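Local coordinates for protein nitrite oxidoreductase subunit A (Kuenenia stuttgartiensis, PDB 7B04) that is a molybdopterin oxidoreductase-family subunit that binds an iron-sulfur cluster, a molybdenum atom and two MD1 groups, at residues R61-C66 with S699-Q704. Numbering follows the deposited sequence.
Sequences RTFTYC and SWVEFQ. With MD1 (phosphoric acid 4-(2-amino-4-oxo-3,4,5,6,-tetrahydro-pteridin-6-yl)-2-hydroxy-3,4-dimercapto-but-3-en-yl ester guanylate ester), chain C.
E702 OE1 is gripped from opposite faces of its carboxylate plane by S699 N and S699 OG, the latter at 2.7 Å, and a salt bridge from R130 adds a third hold; the carboxylate thus ties back to the first residue of the type I turn S699 to E702, whose middle residues W700 and V701 meet Y65. The turn is closed by the backbone bond from E702 N to S699 O. Strand 61-66 is met mainly by side-chain packing. V701 CG1 sits over one face of the Y65 ring, 3.4 Å from its centroid and 10° off the ring normal, a CH-pi contact. The same methyl group meets F63 quite differently, lying near the plane of that ring at its edge, 4.1 Å from CZ. In both aromatics CG stands between the backbone N and the carbonyl carbon (chi1 81° in F63, 66° in Y65), which brings these alternate side chains, on one face of the strand, to one methyl. W700 touches the strand through CB, 3.9 Å from Y65 CD2 and also against C66 O, while its indole leads away to the guanine of MD1, where CZ2 comes within 3.6 Å of N7. W700 CA lies over one face of the F703 ring, which also lines this pocket. Strand 61-66 is an edge of a three-stranded antiparallel sheet, paired with strand 76-82; helix 121-125 packs on Y65 and V701 through F121, and strand 716-720 lies against Y65 and F703 through W720.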
loop_
_atom_site.group_PDB
_atom_site.type_symbol
_atom_site.label_atom_id
_atom_site.label_comp_id
_atom_site.label_asym_id
_atom_site.label_seq_id
_atom_site.Cartn_x
_atom_site.Cartn_y
_atom_site.Cartn_z
ATOM N N ARG B 61 -2.381 -12.843 -24.661
ATOM C CA ARG B 61 -3.796 -12.660 -24.405
ATOM C C ARG B 61 -3.944 -11.766 -23.189
ATOM O O ARG B 61 -3.000 -11.538 -22.423
ATOM C CB ARG B 61 -4.524 -14.009 -24.186
ATOM C CG ARG B 61 -4.463 -14.556 -22.762
ATOM C CD ARG B 61 -5.688 -15.422 -22.451
ATOM N NE ARG B 61 -5.453 -16.310 -21.316
ATOM C CZ ARG B 61 -4.960 -17.540 -21.421
ATOM N NH1 ARG B 61 -4.773 -18.277 -20.332
ATOM N NH2 ARG B 61 -4.663 -18.039 -22.613
ATOM N N THR B 62 -5.151 -11.271 -23.020
ATOM C CA THR B 62 -5.481 -10.396 -21.915
ATOM C C THR B 62 -6.799 -10.906 -21.355
ATOM O O THR B 62 -7.624 -11.456 -22.089
ATOM C CB THR B 62 -5.563 -8.938 -22.405
ATOM O OG1 THR B 62 -5.816 -8.055 -21.300
ATOM C CG2 THR B 62 -6.641 -8.774 -23.472
ATOM N N PHE B 63 -6.975 -10.781 -20.049
ATOM C CA PHE B 63 -8.208 -11.218 -19.417
ATOM C C PHE B 63 -8.551 -10.259 -18.291
ATOM O O PHE B 63 -7.751 -9.403 -17.903
ATOM C CB PHE B 63 -8.112 -12.700 -18.975
ATOM C CG PHE B 63 -7.403 -12.946 -17.667
ATOM C CD1 PHE B 63 -6.108 -13.442 -17.655
ATOM C CD2 PHE B 63 -8.054 -12.780 -16.461
ATOM C CE1 PHE B 63 -5.461 -13.708 -16.453
ATOM C CE2 PHE B 63 -7.412 -13.042 -15.263
ATOM C CZ PHE B 63 -6.115 -13.509 -15.261
ATOM N N THR B 64 -9.786 -10.380 -17.814
ATOM C CA THR B 64 -10.349 -9.438 -16.860
ATOM C C THR B 64 -10.949 -10.134 -15.644
ATOM O O THR B 64 -11.711 -11.093 -15.788
ATOM C CB THR B 64 -11.412 -8.599 -17.582
ATOM O OG1 THR B 64 -10.768 -7.565 -18.336
ATOM C CG2 THR B 64 -12.378 -7.996 -16.618
ATOM N N TYR B 65 -10.617 -9.642 -14.450
ATOM C CA TYR B 65 -11.202 -10.131 -13.204
ATOM C C TYR B 65 -11.420 -8.940 -12.273
ATOM O O TYR B 65 -11.205 -7.783 -12.645
ATOM C CB TYR B 65 -10.336 -11.210 -12.537
ATOM C CG TYR B 65 -8.991 -10.727 -12.047
ATOM C CD1 TYR B 65 -7.964 -10.451 -12.936
ATOM C CD2 TYR B 65 -8.753 -10.535 -10.691
ATOM C CE1 TYR B 65 -6.734 -10.015 -12.492
ATOM C CE2 TYR B 65 -7.528 -10.090 -10.237
ATOM C CZ TYR B 65 -6.522 -9.830 -11.144
ATOM O OH TYR B 65 -5.296 -9.390 -10.706
ATOM N N CYS B 66 -11.850 -9.236 -11.049
ATOM C CA CYS B 66 -12.096 -8.231 -10.023
ATOM C C CYS B 66 -11.265 -8.572 -8.793
ATOM O O CYS B 66 -11.378 -9.677 -8.251
ATOM C CB CYS B 66 -13.583 -8.164 -9.667
ATOM S SG CYS B 66 -13.995 -7.016 -8.327
ATOM N N SER B 699 -8.064 -18.314 -5.975
ATOM C CA SER B 699 -7.949 -16.867 -5.882
ATOM C C SER B 699 -8.845 -16.217 -6.935
ATOM O O SER B 699 -9.516 -16.890 -7.722
ATOM C CB SER B 699 -6.492 -16.440 -6.049
ATOM O OG SER B 699 -6.014 -16.751 -7.345
ATOM N N TRP B 700 -8.857 -14.881 -6.956
ATOM C CA TRP B 700 -9.760 -14.177 -7.860
ATOM C C TRP B 700 -9.428 -14.432 -9.323
ATOM O O TRP B 700 -10.298 -14.258 -10.183
ATOM C CB TRP B 700 -9.745 -12.672 -7.584
ATOM C CG TRP B 700 -9.881 -12.319 -6.144
ATOM C CD1 TRP B 700 -10.907 -12.651 -5.308
ATOM C CD2 TRP B 700 -8.962 -11.549 -5.368
ATOM N NE1 TRP B 700 -10.677 -12.139 -4.053
ATOM C CE2 TRP B 700 -9.489 -11.457 -4.066
ATOM C CE3 TRP B 700 -7.742 -10.929 -5.647
ATOM C CZ2 TRP B 700 -8.838 -10.773 -3.046
ATOM C CZ3 TRP B 700 -7.097 -10.252 -4.635
ATOM C CH2 TRP B 700 -7.644 -10.179 -3.352
ATOM N N VAL B 701 -8.194 -14.847 -9.627
ATOM C CA VAL B 701 -7.818 -15.127 -11.010
ATOM C C VAL B 701 -7.964 -16.593 -11.378
ATOM O O VAL B 701 -7.796 -16.944 -12.557
ATOM C CB VAL B 701 -6.363 -14.708 -11.306
ATOM C CG1 VAL B 701 -6.200 -13.218 -11.135
ATOM C CG2 VAL B 701 -5.399 -15.465 -10.406
ATOM N N GLU B 702 -8.265 -17.465 -10.419
ATOM C CA GLU B 702 -8.469 -18.878 -10.709
ATOM C C GLU B 702 -9.889 -19.317 -10.380
ATOM O O GLU B 702 -10.121 -20.461 -9.993
ATOM C CB GLU B 702 -7.472 -19.747 -9.946
ATOM C CG GLU B 702 -6.149 -19.083 -9.636
ATOM C CD GLU B 702 -5.417 -19.781 -8.509
ATOM O OE1 GLU B 702 -5.590 -19.373 -7.343
ATOM O OE2 GLU B 702 -4.681 -20.750 -8.787
ATOM N N PHE B 703 -10.871 -18.445 -10.583
ATOM C CA PHE B 703 -12.241 -18.807 -10.252
ATOM C C PHE B 703 -12.790 -19.682 -11.367
ATOM O O PHE B 703 -12.712 -19.319 -12.544
ATOM C CB PHE B 703 -13.113 -17.561 -10.086
ATOM C CG PHE B 703 -13.072 -16.954 -8.710
ATOM C CD1 PHE B 703 -12.503 -17.629 -7.646
ATOM C CD2 PHE B 703 -13.627 -15.707 -8.482
ATOM C CE1 PHE B 703 -12.477 -17.062 -6.384
ATOM C CE2 PHE B 703 -13.604 -15.137 -7.226
ATOM C CZ PHE B 703 -13.029 -15.814 -6.175
ATOM N N GLN B 704 -13.303 -20.857 -11.005
ATOM C CA GLN B 704 -13.972 -21.743 -11.948
ATOM C C GLN B 704 -15.490 -21.616 -11.890
ATOM O O GLN B 704 -16.200 -22.491 -12.396
ATOM C CB GLN B 704 -13.551 -23.188 -11.692
ATOM C CG GLN B 704 -12.163 -23.529 -12.201
ATOM C CD GLN B 704 -11.589 -24.758 -11.525
ATOM O OE1 GLN B 704 -12.011 -25.134 -10.432
ATOM N NE2 GLN B 704 -10.629 -25.397 -12.180
HETATM P PB MD1 C . -9.551 -9.657 7.664
HETATM O O3B MD1 C . -8.281 -9.208 6.721
HETATM O O1B MD1 C . -9.117 -10.832 8.504
HETATM O O2B MD1 C . -10.699 -10.077 6.777
HETATM O O3A MD1 C . -10.074 -8.439 8.652
HETATM C C10 MD1 C . -9.796 -7.095 8.383
HETATM C C11 MD1 C . -9.525 -6.350 9.723
HETATM O O11 MD1 C . -7.939 -6.273 9.968
HETATM C C12 MD1 C . -10.108 -5.151 9.734
HETATM S S12 MD1 C . -10.924 -4.559 8.222
HETATM C C13 MD1 C . -10.176 -4.176 10.946
HETATM S S13 MD1 C . -11.049 -2.623 10.587
HETATM C C14 MD1 C . -9.637 -4.322 12.291
HETATM N N15 MD1 C . -8.413 -3.291 12.360
HETATM C C16 MD1 C . -7.505 -3.473 13.424
HETATM C C15 MD1 C . -6.514 -2.402 13.712
HETATM O O14 MD1 C . -6.509 -1.416 13.056
HETATM N N17 MD1 C . -5.535 -2.570 14.819
HETATM C C17 MD1 C . -5.539 -3.859 15.667
HETATM N N16 MD1 C . -4.587 -4.019 16.750
HETATM N N18 MD1 C . -6.542 -4.952 15.388
HETATM C C20 MD1 C . -7.500 -4.811 14.324
HETATM N N8 MD1 C . -8.405 -5.860 14.102
HETATM C C7 MD1 C . -9.384 -5.697 12.848
HETATM P PA MD1 C . -7.666 -10.156 5.518
HETATM O O1A MD1 C . -7.024 -9.302 4.452
HETATM O O2A MD1 C . -6.633 -11.053 6.134
HETATM O "O5'" MD1 C . -8.775 -11.158 4.830
HETATM C "C5'" MD1 C . -8.369 -11.810 3.659
HETATM C "C4'" MD1 C . -7.883 -13.267 3.974
HETATM O "O4'" MD1 C . -8.592 -14.269 3.019
HETATM C "C1'" MD1 C . -7.528 -14.633 1.940
HETATM N N9 MD1 C . -8.092 -14.513 0.567
HETATM C C4 MD1 C . -9.041 -15.354 0.193
HETATM N N3 MD1 C . -9.705 -16.468 0.919
HETATM C C2 MD1 C . -10.741 -17.244 0.250
HETATM N N2 MD1 C . -11.383 -18.325 0.963
HETATM N N1 MD1 C . -11.130 -16.946 -1.104
HETATM C C6 MD1 C . -10.487 -15.874 -1.795
HETATM O O6 MD1 C . -10.803 -15.624 -2.908
HETATM C C5 MD1 C . -9.396 -15.058 -1.088
HETATM N N7 MD1 C . -8.650 -14.032 -1.482
HETATM C C8 MD1 C . -7.835 -13.684 -0.461
HETATM C "C2'" MD1 C . -6.562 -13.821 2.114
HETATM O "O2'" MD1 C . -5.293 -14.478 1.823
HETATM C "C3'" MD1 C . -6.637 -13.393 3.713
HETATM O "O3'" MD1 C . -6.045 -14.453 4.520
#